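PDB 4Z0V: 2',5'-phosphodiesterase 12 from Homo sapiens, which belongs to the endonuclease/exonuclease/phosphatase family and joins a DNase I-like domain to an N-terminal beta-sandwich-like domain of the E-set clan. Local coordinates for residues P7-I19 with H80-S92. Sequence-based numbering, arbitrary orientation.
Sequences PPAFTELQLPRYI and HCTPGDGQRFGHS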
# COMPACT_ATOMS: atom_id res chain seq x y z
N PRO A 7 3.12 34.47 -2.69
CA PRO A 7 3.45 34.07 -4.06
C PRO A 7 3.65 32.56 -4.20
O PRO A 7 3.96 31.90 -3.19
CB PRO A 7 4.76 34.83 -4.36
CG PRO A 7 5.04 35.68 -3.13
CD PRO A 7 4.28 35.04 -2.00
N PRO A 8 3.49 31.96 -5.41
CA PRO A 8 3.76 30.52 -5.55
C PRO A 8 5.21 30.23 -5.17
O PRO A 8 6.11 30.97 -5.57
CB PRO A 8 3.47 30.24 -7.03
CG PRO A 8 2.64 31.40 -7.50
CD PRO A 8 3.14 32.56 -6.72
N ALA A 9 5.42 29.24 -4.31
CA ALA A 9 6.75 28.88 -3.82
C ALA A 9 6.82 27.41 -3.44
O ALA A 9 5.85 26.88 -2.90
CB ALA A 9 7.13 29.75 -2.62
N PHE A 10 7.93 26.75 -3.78
CA PHE A 10 8.19 25.35 -3.42
C PHE A 10 8.78 25.36 -2.01
O PHE A 10 9.87 25.89 -1.83
CB PHE A 10 9.14 24.65 -4.43
CG PHE A 10 8.59 24.35 -5.81
CD1 PHE A 10 7.63 23.36 -5.98
CD2 PHE A 10 9.06 25.02 -6.93
CE1 PHE A 10 7.10 23.09 -7.25
CE2 PHE A 10 8.54 24.74 -8.20
CZ PHE A 10 7.56 23.79 -8.35
N THR A 11 8.02 24.86 -1.00
CA THR A 11 8.47 24.77 0.40
C THR A 11 9.47 23.63 0.55
O THR A 11 10.36 23.67 1.41
CB THR A 11 7.30 24.60 1.35
OG1 THR A 11 6.57 23.42 1.00
CG2 THR A 11 6.38 25.80 1.37
N GLU A 12 9.31 22.58 -0.27
CA GLU A 12 10.20 21.43 -0.30
C GLU A 12 10.46 21.12 -1.75
O GLU A 12 9.53 21.19 -2.56
CB GLU A 12 9.61 20.21 0.45
CG GLU A 12 9.36 20.45 1.93
CD GLU A 12 8.82 19.27 2.72
OE1 GLU A 12 7.67 18.85 2.47
OE2 GLU A 12 9.55 18.79 3.62
N LEU A 13 11.71 20.92 -2.10
CA LEU A 13 12.17 20.58 -3.44
C LEU A 13 13.31 19.65 -3.20
O LEU A 13 14.33 20.08 -2.63
CB LEU A 13 12.54 21.83 -4.26
CG LEU A 13 12.77 21.57 -5.74
CD1 LEU A 13 11.49 21.17 -6.43
CD2 LEU A 13 13.33 22.79 -6.41
N GLN A 14 13.12 18.34 -3.56
CA GLN A 14 14.10 17.27 -3.32
C GLN A 14 14.10 16.22 -4.42
O GLN A 14 13.05 15.87 -4.96
CB GLN A 14 13.81 16.56 -1.98
CG GLN A 14 14.00 17.41 -0.72
CD GLN A 14 13.95 16.62 0.57
OE1 GLN A 14 14.40 15.47 0.65
NE2 GLN A 14 13.46 17.25 1.62
N LEU A 15 15.28 15.67 -4.73
CA LEU A 15 15.42 14.61 -5.72
C LEU A 15 15.81 13.32 -5.02
O LEU A 15 16.46 13.39 -3.97
CB LEU A 15 16.48 14.98 -6.79
CG LEU A 15 16.15 16.07 -7.81
CD1 LEU A 15 17.38 16.41 -8.64
CD2 LEU A 15 15.06 15.62 -8.75
N PRO A 16 15.48 12.11 -5.56
CA PRO A 16 15.99 10.88 -4.93
C PRO A 16 17.52 10.81 -4.98
O PRO A 16 18.17 11.50 -5.78
CB PRO A 16 15.37 9.76 -5.77
CG PRO A 16 15.03 10.40 -7.07
CD PRO A 16 14.71 11.82 -6.79
N ARG A 17 18.09 10.00 -4.08
CA ARG A 17 19.55 9.82 -3.97
C ARG A 17 20.07 8.76 -4.87
O ARG A 17 21.27 8.68 -5.11
CB ARG A 17 19.91 9.40 -2.54
CG ARG A 17 19.65 10.48 -1.58
CD ARG A 17 20.39 10.27 -0.31
NE ARG A 17 20.03 11.39 0.53
CZ ARG A 17 20.69 12.54 0.56
NH1 ARG A 17 20.23 13.54 1.29
NH2 ARG A 17 21.81 12.69 -0.12
N TYR A 18 19.17 7.88 -5.28
CA TYR A 18 19.43 6.73 -6.12
C TYR A 18 18.58 6.90 -7.37
O TYR A 18 17.36 7.01 -7.28
CB TYR A 18 19.06 5.45 -5.33
CG TYR A 18 19.74 4.16 -5.76
CD1 TYR A 18 20.15 3.22 -4.82
CD2 TYR A 18 19.89 3.84 -7.10
CE1 TYR A 18 20.77 2.04 -5.21
CE2 TYR A 18 20.51 2.67 -7.50
CZ TYR A 18 20.94 1.76 -6.55
OH TYR A 18 21.54 0.59 -6.96
N ILE A 19 19.23 7.02 -8.53
CA ILE A 19 18.53 7.19 -9.80
C ILE A 19 18.96 6.04 -10.72
O ILE A 19 20.16 5.86 -10.93
CB ILE A 19 18.83 8.60 -10.40
CG1 ILE A 19 18.16 9.70 -9.54
CG2 ILE A 19 18.37 8.65 -11.87
CD1 ILE A 19 18.57 11.11 -9.87
N HIS A 80 14.65 21.93 -13.52
CA HIS A 80 14.25 23.32 -13.40
C HIS A 80 12.78 23.31 -13.09
O HIS A 80 12.02 22.70 -13.85
CB HIS A 80 14.48 24.13 -14.69
CG HIS A 80 13.82 25.49 -14.66
ND1 HIS A 80 12.44 25.64 -14.86
CD2 HIS A 80 14.35 26.70 -14.40
CE1 HIS A 80 12.19 26.94 -14.72
NE2 HIS A 80 13.32 27.62 -14.47
N CYS A 81 12.34 24.09 -12.11
CA CYS A 81 10.91 24.20 -11.90
C CYS A 81 10.53 25.60 -11.48
O CYS A 81 11.21 26.22 -10.66
CB CYS A 81 10.39 23.15 -10.93
SG CYS A 81 11.44 22.88 -9.50
N THR A 82 9.48 26.11 -12.10
CA THR A 82 8.91 27.44 -11.84
C THR A 82 7.54 27.24 -11.22
O THR A 82 6.66 26.70 -11.89
CB THR A 82 8.85 28.29 -13.12
OG1 THR A 82 10.16 28.48 -13.61
CG2 THR A 82 8.26 29.68 -12.85
N PRO A 83 7.35 27.64 -9.94
CA PRO A 83 6.04 27.45 -9.29
C PRO A 83 5.03 28.44 -9.86
O PRO A 83 5.39 29.59 -10.09
CB PRO A 83 6.33 27.73 -7.81
CG PRO A 83 7.49 28.67 -7.82
CD PRO A 83 8.31 28.31 -9.04
N GLY A 84 3.81 27.98 -10.09
CA GLY A 84 2.74 28.82 -10.63
C GLY A 84 1.41 28.50 -9.97
O GLY A 84 1.23 27.42 -9.41
N ASP A 85 0.47 29.46 -10.06
CA ASP A 85 -0.87 29.26 -9.47
C ASP A 85 -2.00 29.42 -10.49
O ASP A 85 -3.18 29.46 -10.11
CB ASP A 85 -1.06 30.20 -8.27
CG ASP A 85 -1.14 31.68 -8.60
OD1 ASP A 85 -1.06 32.03 -9.80
OD2 ASP A 85 -1.25 32.48 -7.66
N GLY A 86 -1.65 29.55 -11.76
CA GLY A 86 -2.62 29.74 -12.84
C GLY A 86 -2.80 31.19 -13.21
O GLY A 86 -3.46 31.49 -14.20
N GLN A 87 -2.28 32.11 -12.39
CA GLN A 87 -2.35 33.55 -12.63
C GLN A 87 -0.95 34.12 -12.76
O GLN A 87 -0.72 35.03 -13.56
CB GLN A 87 -3.09 34.26 -11.47
CG GLN A 87 -4.53 33.79 -11.26
CD GLN A 87 -5.19 34.61 -10.18
OE1 GLN A 87 -5.44 35.80 -10.34
NE2 GLN A 87 -5.43 33.99 -9.03
N ARG A 88 -0.03 33.65 -11.91
CA ARG A 88 1.35 34.16 -11.91
C ARG A 88 2.35 33.08 -11.53
O ARG A 88 1.97 32.06 -10.93
CB ARG A 88 1.47 35.34 -10.92
CG ARG A 88 1.08 34.96 -9.48
CD ARG A 88 1.20 36.11 -8.51
NE ARG A 88 0.68 35.73 -7.19
CZ ARG A 88 1.06 36.29 -6.05
NH1 ARG A 88 1.98 37.25 -6.04
NH2 ARG A 88 0.53 35.89 -4.90
N PHE A 89 3.63 33.35 -11.79
CA PHE A 89 4.72 32.49 -11.35
C PHE A 89 5.46 33.09 -10.17
O PHE A 89 5.50 34.31 -9.99
CB PHE A 89 5.73 32.28 -12.49
CG PHE A 89 5.15 31.55 -13.67
CD1 PHE A 89 4.74 30.22 -13.54
CD2 PHE A 89 5.04 32.16 -14.91
CE1 PHE A 89 4.22 29.54 -14.64
CE2 PHE A 89 4.52 31.47 -16.00
CZ PHE A 89 4.13 30.16 -15.86
N GLY A 90 6.07 32.21 -9.38
CA GLY A 90 6.94 32.60 -8.30
C GLY A 90 8.37 32.52 -8.80
O GLY A 90 8.60 32.37 -10.01
N HIS A 91 9.33 32.52 -7.89
CA HIS A 91 10.75 32.47 -8.26
C HIS A 91 11.14 31.04 -8.66
O HIS A 91 10.74 30.07 -8.01
CB HIS A 91 11.62 33.02 -7.12
CG HIS A 91 11.54 34.51 -6.99
ND1 HIS A 91 10.73 35.12 -6.04
CD2 HIS A 91 12.14 35.47 -7.74
CE1 HIS A 91 10.90 36.42 -6.22
NE2 HIS A 91 11.73 36.68 -7.23
N SER A 92 11.84 30.91 -9.79
CA SER A 92 12.25 29.60 -10.31
C SER A 92 13.29 28.96 -9.43
O SER A 92 14.08 29.64 -8.75
CB SER A 92 12.80 29.74 -11.73
OG SER A 92 11.85 30.36 -12.58
O HOH W 1 8.35 32.43 -5.19
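Pro8 packs its ring against residues 83-90, with CB 3.9 Å from Pro83 CB and CG 3.6 Å from Arg88 O. Next to it, the Phe10 ring takes Pro83 CB over one face in a CH-pi contact, 4.1 Å from CB to the ring centroid. Cys81 approaches the same ring obliquely, its SG 4.3 Å from the centroid of Phe10. With chi1 of 42°, SG sits between the backbone N and carbonyl carbon of Cys81 and reaches both methyls of Leu13, CD1 at 3.5 Å. One face of the Arg88 guanidinium lies against Pro7 CA and Pro8 CD, both displaced toward its rim.

The polar links are few. A water accepts from His91 N and donates to Pro8 O, and Gly90 CA adds a weak CA-H...O contact to that oxygen, 3.3 Å and nearly straight at 168°. Residues 83-90 are held in shape in part by Asp85 OD1, which accepts from the backbone N of Gln87 and Arg88 in an Asx motif.

Apolar packing thus joins strand 9-14, paired with strand 28-32, to the end of strand 77-82 in the four-stranded sheet of the N-terminal domain; Leu31 touches both Phe10 and Pro83, and Phe41 of strand 40-46 backs Cys81.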